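Local coordinates for protein tyrosine--tRNA ligase (Pyrococcus horikoshii, PDB 2CYC) that binds L-tyrosine and, as a homodimeric class I synthetase, probably activates it with ATP and transfers it to tRNA(Tyr), at residues E92-Y97 and F118-E123; Q272-A277 and N341-Y346; R282-R285 and V289-W292; F305-P310 and G332-L337. One frame throughout, in Å; residues are numbered along the deposited sequence.

Contact 1: E92-Y97 and F118-E123; sequences EVALKY and FVLASE
The apolar part of this contact has a single residue on one side: L120 reaches out from its strand and meets A94 and L95 of the helix. Its CD1 touches L95 CD1 at 3.9 Å and, at 4.1 Å, the CB of A94, while L120 CD2 comes within 4.1 Å of the same L95 CD1. Both branches of L120 therefore bear on one methyl, and the two leucine side chains cross at about a right angle. L120 holds CG anti to its backbone N (chi1 -173°), which carries the branched end out to the helix. At 102 Å² the shared surface is small, and A94 and L120 approach no closer than 7.8 Å between CA atoms.

No polar bond links the two segments; side-chain bonds brace each from within. L120 N donates to E123 OE1 at 2.9 Å, nearly straight (170°) but from above the carboxylate plane, and E123 N returns a bond to L120 O, so the chain turn that follows the strand is fixed from both ends. On the helix, K96 NZ forms a salt bridge with E92 OE2 at 3.0 Å.

Helix 87-108 lies on the beta-alpha-beta connection between parallel strands 69-72 and 117-120 of the Rossmann-like catalytic fold. L120 also packs on L72 and D74, A94 on I42, and helix 363-370 lies against E92, V93, K96 and Y97.

Contact 2: Q272-A277 and N341-Y346; sequences QKLRKA and NAVAEY
L274 lies across V343 and A344 of the neighbouring helix, dividing its atoms between them. Its CB faces A344 CB at 4.0 Å, and its CG stands over the backbone of the same residue, 4.1 Å from A344 CA. Further out, L274 CD1 meets V343 CG1 at 3.8 Å, the two side chains crossing at about a right angle. The valine holds CG1 anti to its backbone N (chi1 171°), and this is the branch that reaches the leucine.

The CA atoms of L274 and A344 are 6.1 Å apart, a close approach consistent with the small alanine side chain. This is helix-helix packing between 267-276 and 336-350, both beyond the KMSKS region, in the helical C-terminal part of the enzyme that in relatives reads the anticodon. All three touching residues are buried, and the contacts between their side chains are apolar; the segments bury 120 Å² together. Cutting L274 back to an alanine would probably leave V343 CG1 without its leucine partner and open a gap between the two helices.

Charged groups bind the same pair of helices beside the apolar patch. E345 OE2 forms a salt bridge with R271 NE, and K340 NZ donates to the carbonyl oxygens of R275 and A277. K273 NZ, by contrast, turns to D265 and to the carbonyls of P257 and A260. V343 packs additionally on V293 and I297 of helix 288-297, which lies against one side of the pair.

Contact 3: R282-R285 and V289-W292; sequences REVR and VLDW
Segment 282-285, an irregular piece of chain, passes beside the start of helix 288-297, with V284 and L290 the nearest pair at 7.2 Å between CA atoms and three residues of chain making the turn between the segments. L290 bridges that distance with one methyl. Its CG sits anti to the carbonyl carbon, and chi2 of 176° extends the chain straight out to CD1, which touches the loop at two places. One is the backbone: CD1 lies 3.4 Å from E283 O. The other is V284, whose CG1 is 3.8 Å and whose CB is 4.1 Å from that same L290 CD1. V284 presents CG1 from the position beside its own backbone N, and the two side chains meet at an oblique angle.

The carboxylate of E283 takes no part in this packing. It folds back along its own loop, where OE2 accepts from Y286 N and, weakly, from R285 N at 3.0 Å with a bent N-H...O angle of 130°. These bonds probably help to hold the turn that leads into the helix.

L290 packs on L325 and F329 and V284 on K326 and A330, all of helix 322-330, and L290 also meets L339 of helix 336-350. Here a loop packs back on the helix it leads into, in the helical C-terminal part, away from the tyrosine site. Between the two segments, then, contact is a matter of fit: 82 Å² of methyl against methyl and carbonyl, with no directional bond, while the E283 carboxylate, accepting from backbone N-H groups, helps to shape the loop.

Contact 4: F305-P310 and G332-L337; sequences FTVHRP and GKLHPL
The backbone oxygen of K333 is gripped by R309 NH1 at 3.0 Å and, more loosely, by a water that donates to it at 3.3 Å. The arginine approaches in the carbonyl plane with a C=O...N angle of 150°, although its N-H...O angle of 139° is well short of straight. That water also accepts from R309 NH2 at 2.6 Å, and a second accepts from R309 NH1 at 3.0 Å and from H335 N at 2.7 Å. Both waters lie in the guanidinium plane. The chain bends at chi3 (-62°), and the guanidinium presents its NH1 to K333 O while NE donates to G315 O.

Beside this network, L334 CD1 packs 4.1 Å from R309 NH1 and 4.2 Å from V307 CG1. Replacing R309 with a leucine is likely to leave K333 O without its direct donor and G315 O without the NE-H, and to take one protein partner from each bridging water.

K333 and L334 belong to the short link between two helices. Helix 322-330 ends in a Schellman motif with G332 as C-prime residue, and helix 336-350 starts with H335 as N-cap, its ND1 accepting from L337 N at 3.0 Å. Strand 305-307 forms an antiparallel hairpin with 317-319. F305 and V307 lie on A342 and F305 also on L325, so the hairpin packs against both helices; L334 touches L325 and Y319.

How the contacts relate
Contact 1 closes first, joining helix 87-108 to the strand 117-120 within the Rossmann-like catalytic part; the chain then runs on before residues 272-277 open contact 2, which closes only at 341-346. Contacts 3 and 4 both fall inside that span, one after the other: a tight local closure at 282-292, then a longer loop from 305 to 337. The three touch one another. A277 packs on V289 (contact 3), Y346 on F305 (contact 4), and R282 on G332, so helices 267-276, 288-297 and 336-350 and the hairpin form one unit. Contact 1 stands apart, about 32 Å from contact 2 between centres.

Contact 1: E92-Y97 and F118-E123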
# COMPACT_ATOMS: atom_id res chain seq x y z
N GLU A 92 -11.85 20.85 1.01
CA GLU A 92 -12.40 22.19 0.96
C GLU A 92 -11.33 23.19 1.40
O GLU A 92 -11.15 24.25 0.78
CB GLU A 92 -13.62 22.30 1.88
CG GLU A 92 -14.02 23.73 2.16
CD GLU A 92 -15.38 23.86 2.81
OE1 GLU A 92 -15.71 23.03 3.69
OE2 GLU A 92 -16.12 24.80 2.44
N VAL A 93 -10.62 22.84 2.47
CA VAL A 93 -9.55 23.68 3.00
C VAL A 93 -8.43 23.86 1.98
O VAL A 93 -7.92 24.96 1.78
CB VAL A 93 -8.96 23.08 4.30
CG1 VAL A 93 -7.68 23.82 4.68
CG2 VAL A 93 -9.98 23.18 5.44
N ALA A 94 -8.05 22.76 1.34
CA ALA A 94 -6.98 22.79 0.35
C ALA A 94 -7.29 23.79 -0.77
O ALA A 94 -6.47 24.64 -1.11
CB ALA A 94 -6.78 21.38 -0.23
N LEU A 95 -8.50 23.69 -1.32
CA LEU A 95 -8.94 24.56 -2.40
C LEU A 95 -9.37 25.97 -2.01
O LEU A 95 -9.15 26.92 -2.75
CB LEU A 95 -10.08 23.88 -3.16
CG LEU A 95 -9.71 23.09 -4.42
CD1 LEU A 95 -8.46 22.25 -4.17
CD2 LEU A 95 -10.88 22.22 -4.83
N LYS A 96 -9.97 26.13 -0.84
CA LYS A 96 -10.46 27.44 -0.44
C LYS A 96 -9.52 28.28 0.40
O LYS A 96 -9.66 29.50 0.43
CB LYS A 96 -11.81 27.30 0.26
CG LYS A 96 -12.92 26.87 -0.68
CD LYS A 96 -14.24 26.72 0.07
CE LYS A 96 -15.39 26.42 -0.88
NZ LYS A 96 -16.68 26.23 -0.16
N TYR A 97 -8.58 27.64 1.08
CA TYR A 97 -7.64 28.39 1.91
C TYR A 97 -6.18 28.21 1.53
O TYR A 97 -5.49 29.17 1.22
CB TYR A 97 -7.79 28.01 3.38
CG TYR A 97 -6.63 28.51 4.22
CD1 TYR A 97 -6.50 29.87 4.53
CD2 TYR A 97 -5.63 27.64 4.66
CE1 TYR A 97 -5.41 30.35 5.24
CE2 TYR A 97 -4.53 28.11 5.37
CZ TYR A 97 -4.42 29.46 5.66
OH TYR A 97 -3.34 29.94 6.37
N PHE A 118 -1.30 24.16 -9.84
CA PHE A 118 -1.86 23.72 -8.57
C PHE A 118 -2.62 22.42 -8.85
O PHE A 118 -3.55 22.39 -9.65
CB PHE A 118 -2.77 24.79 -7.97
CG PHE A 118 -2.02 25.91 -7.30
CD1 PHE A 118 -1.52 26.97 -8.04
CD2 PHE A 118 -1.76 25.86 -5.93
CE1 PHE A 118 -0.76 27.98 -7.44
CE2 PHE A 118 -1.01 26.86 -5.31
CZ PHE A 118 -0.51 27.92 -6.06
N VAL A 119 -2.20 21.35 -8.18
CA VAL A 119 -2.80 20.03 -8.37
C VAL A 119 -3.29 19.41 -7.06
O VAL A 119 -2.53 19.30 -6.09
CB VAL A 119 -1.75 19.06 -9.01
CG1 VAL A 119 -2.24 17.63 -8.98
CG2 VAL A 119 -1.47 19.49 -10.45
N LEU A 120 -4.56 19.03 -7.02
CA LEU A 120 -5.12 18.37 -5.84
C LEU A 120 -4.69 16.91 -6.02
O LEU A 120 -4.98 16.32 -7.06
CB LEU A 120 -6.65 18.48 -5.85
CG LEU A 120 -7.39 18.00 -4.60
CD1 LEU A 120 -6.87 18.75 -3.38
CD2 LEU A 120 -8.89 18.21 -4.77
N ALA A 121 -4.00 16.33 -5.04
CA ALA A 121 -3.51 14.95 -5.17
C ALA A 121 -4.53 13.96 -5.72
O ALA A 121 -4.20 13.15 -6.59
CB ALA A 121 -2.97 14.43 -3.82
N SER A 122 -5.76 14.02 -5.23
CA SER A 122 -6.78 13.09 -5.69
C SER A 122 -6.96 13.09 -7.22
O SER A 122 -7.47 12.12 -7.78
CB SER A 122 -8.12 13.37 -4.98
OG SER A 122 -8.46 14.74 -5.05
N GLU A 123 -6.52 14.16 -7.88
CA GLU A 123 -6.62 14.23 -9.34
C GLU A 123 -5.83 13.06 -9.93
O GLU A 123 -6.23 12.49 -10.95
CB GLU A 123 -6.04 15.56 -9.88
CG GLU A 123 -6.73 16.84 -9.38
CD GLU A 123 -6.07 18.12 -9.91
OE1 GLU A 123 -6.28 19.20 -9.31
OE2 GLU A 123 -5.34 18.04 -10.93

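Contact 2: Q272-A277 and N341-Y346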
# COMPACT_ATOMS: atom_id res chain seq x y z
N GLN A 272 3.88 40.97 18.97
CA GLN A 272 3.79 40.19 20.19
C GLN A 272 4.63 38.92 20.13
O GLN A 272 5.38 38.62 21.07
CB GLN A 272 2.33 39.81 20.46
CG GLN A 272 2.11 39.12 21.80
CD GLN A 272 1.01 38.07 21.74
OE1 GLN A 272 1.14 37.04 21.07
NE2 GLN A 272 -0.10 38.34 22.44
N LYS A 273 4.51 38.16 19.04
CA LYS A 273 5.28 36.93 18.90
C LYS A 273 6.80 37.17 18.85
O LYS A 273 7.56 36.44 19.50
CB LYS A 273 4.82 36.15 17.67
CG LYS A 273 3.42 35.55 17.85
CD LYS A 273 2.95 34.83 16.59
CE LYS A 273 1.54 34.27 16.78
NZ LYS A 273 1.03 33.56 15.58
N LEU A 274 7.24 38.16 18.08
CA LEU A 274 8.67 38.44 18.01
C LEU A 274 9.16 38.90 19.37
O LEU A 274 10.28 38.58 19.80
CB LEU A 274 8.97 39.51 16.96
CG LEU A 274 9.44 38.95 15.61
CD1 LEU A 274 10.81 38.27 15.78
CD2 LEU A 274 8.41 37.95 15.09
N ARG A 275 8.31 39.66 20.05
CA ARG A 275 8.61 40.19 21.38
C ARG A 275 8.97 39.08 22.36
O ARG A 275 9.95 39.20 23.11
CB ARG A 275 7.40 40.96 21.91
CG ARG A 275 7.59 41.64 23.24
CD ARG A 275 6.28 42.28 23.69
NE ARG A 275 5.78 43.24 22.71
CZ ARG A 275 4.52 43.30 22.28
NH1 ARG A 275 4.16 44.22 21.39
NH2 ARG A 275 3.62 42.43 22.73
N LYS A 276 8.21 37.98 22.35
CA LYS A 276 8.53 36.88 23.26
C LYS A 276 9.44 35.81 22.70
O LYS A 276 9.74 34.84 23.37
CB LYS A 276 7.25 36.23 23.81
CG LYS A 276 5.95 36.74 23.24
CD LYS A 276 4.87 36.71 24.31
CE LYS A 276 3.48 36.71 23.71
NZ LYS A 276 3.22 35.48 22.88
N ALA A 277 9.88 35.99 21.46
CA ALA A 277 10.74 35.00 20.81
C ALA A 277 12.05 34.76 21.57
O ALA A 277 12.57 35.67 22.23
CB ALA A 277 11.07 35.44 19.39
N ASN A 341 12.53 44.04 17.35
CA ASN A 341 11.62 45.06 16.85
C ASN A 341 11.82 45.27 15.35
O ASN A 341 10.86 45.44 14.60
CB ASN A 341 11.82 46.37 17.62
CG ASN A 341 11.12 47.55 16.96
OD1 ASN A 341 11.77 48.39 16.33
ND2 ASN A 341 9.80 47.61 17.09
N ALA A 342 13.07 45.25 14.90
CA ALA A 342 13.32 45.46 13.48
C ALA A 342 12.78 44.28 12.66
O ALA A 342 12.20 44.47 11.60
CB ALA A 342 14.82 45.66 13.23
N VAL A 343 12.94 43.06 13.16
CA VAL A 343 12.44 41.90 12.43
C VAL A 343 10.91 41.93 12.34
O VAL A 343 10.35 41.60 11.29
CB VAL A 343 12.90 40.58 13.08
CG1 VAL A 343 12.17 39.39 12.44
CG2 VAL A 343 14.40 40.42 12.90
N ALA A 344 10.25 42.32 13.41
CA ALA A 344 8.78 42.40 13.41
C ALA A 344 8.26 43.35 12.33
O ALA A 344 7.36 42.99 11.54
CB ALA A 344 8.28 42.85 14.78
N GLU A 345 8.81 44.57 12.29
CA GLU A 345 8.39 45.56 11.31
C GLU A 345 8.67 45.09 9.89
O GLU A 345 7.85 45.28 8.99
CB GLU A 345 9.09 46.91 11.56
CG GLU A 345 8.64 47.59 12.85
CD GLU A 345 7.13 47.69 12.95
OE1 GLU A 345 6.50 48.13 11.97
OE2 GLU A 345 6.57 47.31 14.01
N TYR A 346 9.84 44.47 9.69
CA TYR A 346 10.18 43.95 8.37
C TYR A 346 9.11 42.92 7.95
O TYR A 346 8.61 42.94 6.83
CB TYR A 346 11.54 43.25 8.42
CG TYR A 346 11.88 42.54 7.12
CD1 TYR A 346 12.64 43.17 6.13
CD2 TYR A 346 11.41 41.26 6.87
CE1 TYR A 346 12.91 42.54 4.91
CE2 TYR A 346 11.67 40.62 5.66
CZ TYR A 346 12.41 41.26 4.69
OH TYR A 346 12.64 40.61 3.50

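Contact 3: R282-R285 and V289-W292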
# COMPACT_ATOMS: atom_id res chain seq x y z
N ARG A 282 23.93 37.86 22.26
CA ARG A 282 25.19 37.30 21.76
C ARG A 282 25.15 35.83 21.33
O ARG A 282 26.13 35.32 20.80
CB ARG A 282 26.31 37.48 22.79
CG ARG A 282 26.53 38.92 23.22
CD ARG A 282 27.86 39.09 23.92
NE ARG A 282 28.07 40.47 24.33
CZ ARG A 282 29.22 40.96 24.78
NH1 ARG A 282 30.29 40.17 24.88
NH2 ARG A 282 29.30 42.24 25.14
N GLU A 283 24.03 35.15 21.56
CA GLU A 283 23.92 33.75 21.17
C GLU A 283 23.72 33.66 19.66
O GLU A 283 22.76 34.23 19.12
CB GLU A 283 22.75 33.09 21.91
CG GLU A 283 22.48 31.63 21.53
CD GLU A 283 23.69 30.72 21.70
OE1 GLU A 283 24.45 30.89 22.67
OE2 GLU A 283 23.86 29.81 20.86
N VAL A 284 24.61 32.95 18.97
CA VAL A 284 24.51 32.80 17.52
C VAL A 284 24.43 31.35 17.06
O VAL A 284 24.25 31.10 15.87
CB VAL A 284 25.69 33.48 16.78
CG1 VAL A 284 25.68 34.98 17.04
CG2 VAL A 284 27.01 32.84 17.20
N ARG A 285 24.57 30.40 17.98
CA ARG A 285 24.50 28.98 17.65
C ARG A 285 23.04 28.53 17.50
O ARG A 285 22.66 27.91 16.51
CB ARG A 285 25.20 28.15 18.73
CG ARG A 285 25.00 26.65 18.62
CD ARG A 285 25.37 25.97 19.94
NE ARG A 285 25.12 24.53 19.95
CZ ARG A 285 25.80 23.64 19.23
NH1 ARG A 285 25.50 22.35 19.31
NH2 ARG A 285 26.78 24.04 18.42
N VAL A 289 15.47 33.84 16.14
CA VAL A 289 15.39 35.14 15.51
C VAL A 289 16.46 35.33 14.44
O VAL A 289 16.16 35.80 13.34
CB VAL A 289 15.47 36.28 16.54
CG1 VAL A 289 15.44 37.62 15.81
CG2 VAL A 289 14.30 36.19 17.52
N LEU A 290 17.71 34.99 14.76
CA LEU A 290 18.79 35.14 13.78
C LEU A 290 18.53 34.19 12.61
O LEU A 290 18.89 34.48 11.47
CB LEU A 290 20.16 34.84 14.41
CG LEU A 290 20.79 35.86 15.37
CD1 LEU A 290 22.10 35.29 15.92
CD2 LEU A 290 21.05 37.19 14.64
N ASP A 291 17.91 33.04 12.90
CA ASP A 291 17.58 32.04 11.89
C ASP A 291 16.67 32.70 10.84
O ASP A 291 16.88 32.55 9.64
CB ASP A 291 16.87 30.86 12.57
CG ASP A 291 16.62 29.69 11.62
OD1 ASP A 291 15.45 29.30 11.43
OD2 ASP A 291 17.60 29.14 11.07
N TRP A 292 15.66 33.43 11.31
CA TRP A 292 14.72 34.12 10.43
C TRP A 292 15.41 35.28 9.70
O TRP A 292 15.12 35.55 8.52
CB TRP A 292 13.53 34.63 11.24
CG TRP A 292 12.59 33.55 11.71
CD1 TRP A 292 12.90 32.23 11.93
CD2 TRP A 292 11.20 33.70 12.08
NE1 TRP A 292 11.80 31.55 12.40
CE2 TRP A 292 10.74 32.43 12.51
CE3 TRP A 292 10.31 34.78 12.10
CZ2 TRP A 292 9.42 32.20 12.94
CZ3 TRP A 292 8.99 34.56 12.53
CH2 TRP A 292 8.56 33.28 12.95

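Contact 4: F305-P310 and G332-L337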
# COMPACT_ATOMS: atom_id res chain seq x y z
N PHE A 305 19.33 46.19 5.44
CA PHE A 305 18.46 45.97 6.60
C PHE A 305 18.91 46.94 7.69
O PHE A 305 20.01 46.82 8.23
CB PHE A 305 18.55 44.53 7.10
CG PHE A 305 17.67 44.25 8.29
CD1 PHE A 305 16.30 44.53 8.24
CD2 PHE A 305 18.20 43.73 9.47
CE1 PHE A 305 15.46 44.29 9.34
CE2 PHE A 305 17.37 43.48 10.59
CZ PHE A 305 16.00 43.76 10.52
N THR A 306 18.05 47.90 7.99
CA THR A 306 18.37 48.92 8.99
C THR A 306 17.67 48.75 10.33
O THR A 306 16.46 48.55 10.39
CB THR A 306 18.03 50.34 8.46
OG1 THR A 306 18.80 50.60 7.28
CG2 THR A 306 18.36 51.40 9.51
N VAL A 307 18.44 48.84 11.41
CA VAL A 307 17.90 48.77 12.76
C VAL A 307 17.99 50.19 13.29
O VAL A 307 19.09 50.72 13.49
CB VAL A 307 18.72 47.83 13.67
CG1 VAL A 307 18.18 47.88 15.10
CG2 VAL A 307 18.67 46.40 13.12
N HIS A 308 16.84 50.83 13.49
CA HIS A 308 16.81 52.20 13.99
C HIS A 308 16.92 52.21 15.51
O HIS A 308 16.17 51.52 16.20
CB HIS A 308 15.52 52.90 13.57
CG HIS A 308 15.33 52.98 12.09
ND1 HIS A 308 14.62 52.03 11.38
CD2 HIS A 308 15.78 53.87 11.18
CE1 HIS A 308 14.65 52.33 10.10
NE2 HIS A 308 15.35 53.44 9.95
N ARG A 309 17.85 53.01 16.02
CA ARG A 309 18.07 53.14 17.45
C ARG A 309 18.50 54.56 17.77
O ARG A 309 19.05 55.25 16.91
CB ARG A 309 19.21 52.22 17.90
CG ARG A 309 19.06 50.77 17.54
CD ARG A 309 20.29 50.00 17.94
NE ARG A 309 21.47 50.49 17.22
CZ ARG A 309 22.62 49.83 17.12
NH1 ARG A 309 22.76 48.65 17.70
NH2 ARG A 309 23.61 50.36 16.42
N PRO A 310 18.23 55.03 19.00
CA PRO A 310 18.65 56.39 19.32
C PRO A 310 20.16 56.33 19.53
O PRO A 310 20.71 55.26 19.80
CB PRO A 310 17.89 56.70 20.61
CG PRO A 310 17.75 55.35 21.25
CD PRO A 310 17.40 54.46 20.07
N GLY A 332 27.83 41.69 20.94
CA GLY A 332 27.01 42.51 21.82
C GLY A 332 26.81 43.94 21.37
O GLY A 332 26.49 44.81 22.17
N LYS A 333 27.01 44.20 20.08
CA LYS A 333 26.82 45.55 19.57
C LYS A 333 25.38 45.74 19.05
O LYS A 333 24.92 46.87 18.85
CB LYS A 333 27.84 45.84 18.47
CG LYS A 333 29.27 45.89 19.01
CD LYS A 333 30.31 45.90 17.91
CE LYS A 333 31.71 45.85 18.51
NZ LYS A 333 32.78 45.98 17.48
N LEU A 334 24.68 44.63 18.86
CA LEU A 334 23.28 44.65 18.41
C LEU A 334 22.51 43.85 19.45
O LEU A 334 22.71 42.64 19.58
CB LEU A 334 23.14 44.00 17.04
CG LEU A 334 21.70 43.79 16.56
CD1 LEU A 334 20.99 45.14 16.45
CD2 LEU A 334 21.70 43.05 15.22
N HIS A 335 21.63 44.52 20.19
CA HIS A 335 20.88 43.84 21.24
C HIS A 335 19.54 43.25 20.78
O HIS A 335 18.86 43.83 19.94
CB HIS A 335 20.67 44.82 22.40
CG HIS A 335 20.22 44.17 23.67
ND1 HIS A 335 18.93 43.73 23.86
CD2 HIS A 335 20.90 43.87 24.80
CE1 HIS A 335 18.83 43.18 25.06
NE2 HIS A 335 20.01 43.25 25.65
N PRO A 336 19.16 42.10 21.34
CA PRO A 336 17.90 41.43 20.99
C PRO A 336 16.69 42.38 21.00
O PRO A 336 15.79 42.23 20.18
CB PRO A 336 17.79 40.35 22.05
CG PRO A 336 19.21 39.94 22.23
CD PRO A 336 19.93 41.28 22.29
N LEU A 337 16.66 43.33 21.93
CA LEU A 337 15.54 44.27 21.99
C LEU A 337 15.34 44.99 20.66
O LEU A 337 14.22 45.10 20.15
CB LEU A 337 15.76 45.32 23.09
CG LEU A 337 15.60 44.91 24.56
CD1 LEU A 337 16.15 46.00 25.44
CD2 LEU A 337 14.13 44.64 24.89
O HOH W 1 21.31 47.15 19.92
O HOH W 2 25.52 48.55 16.12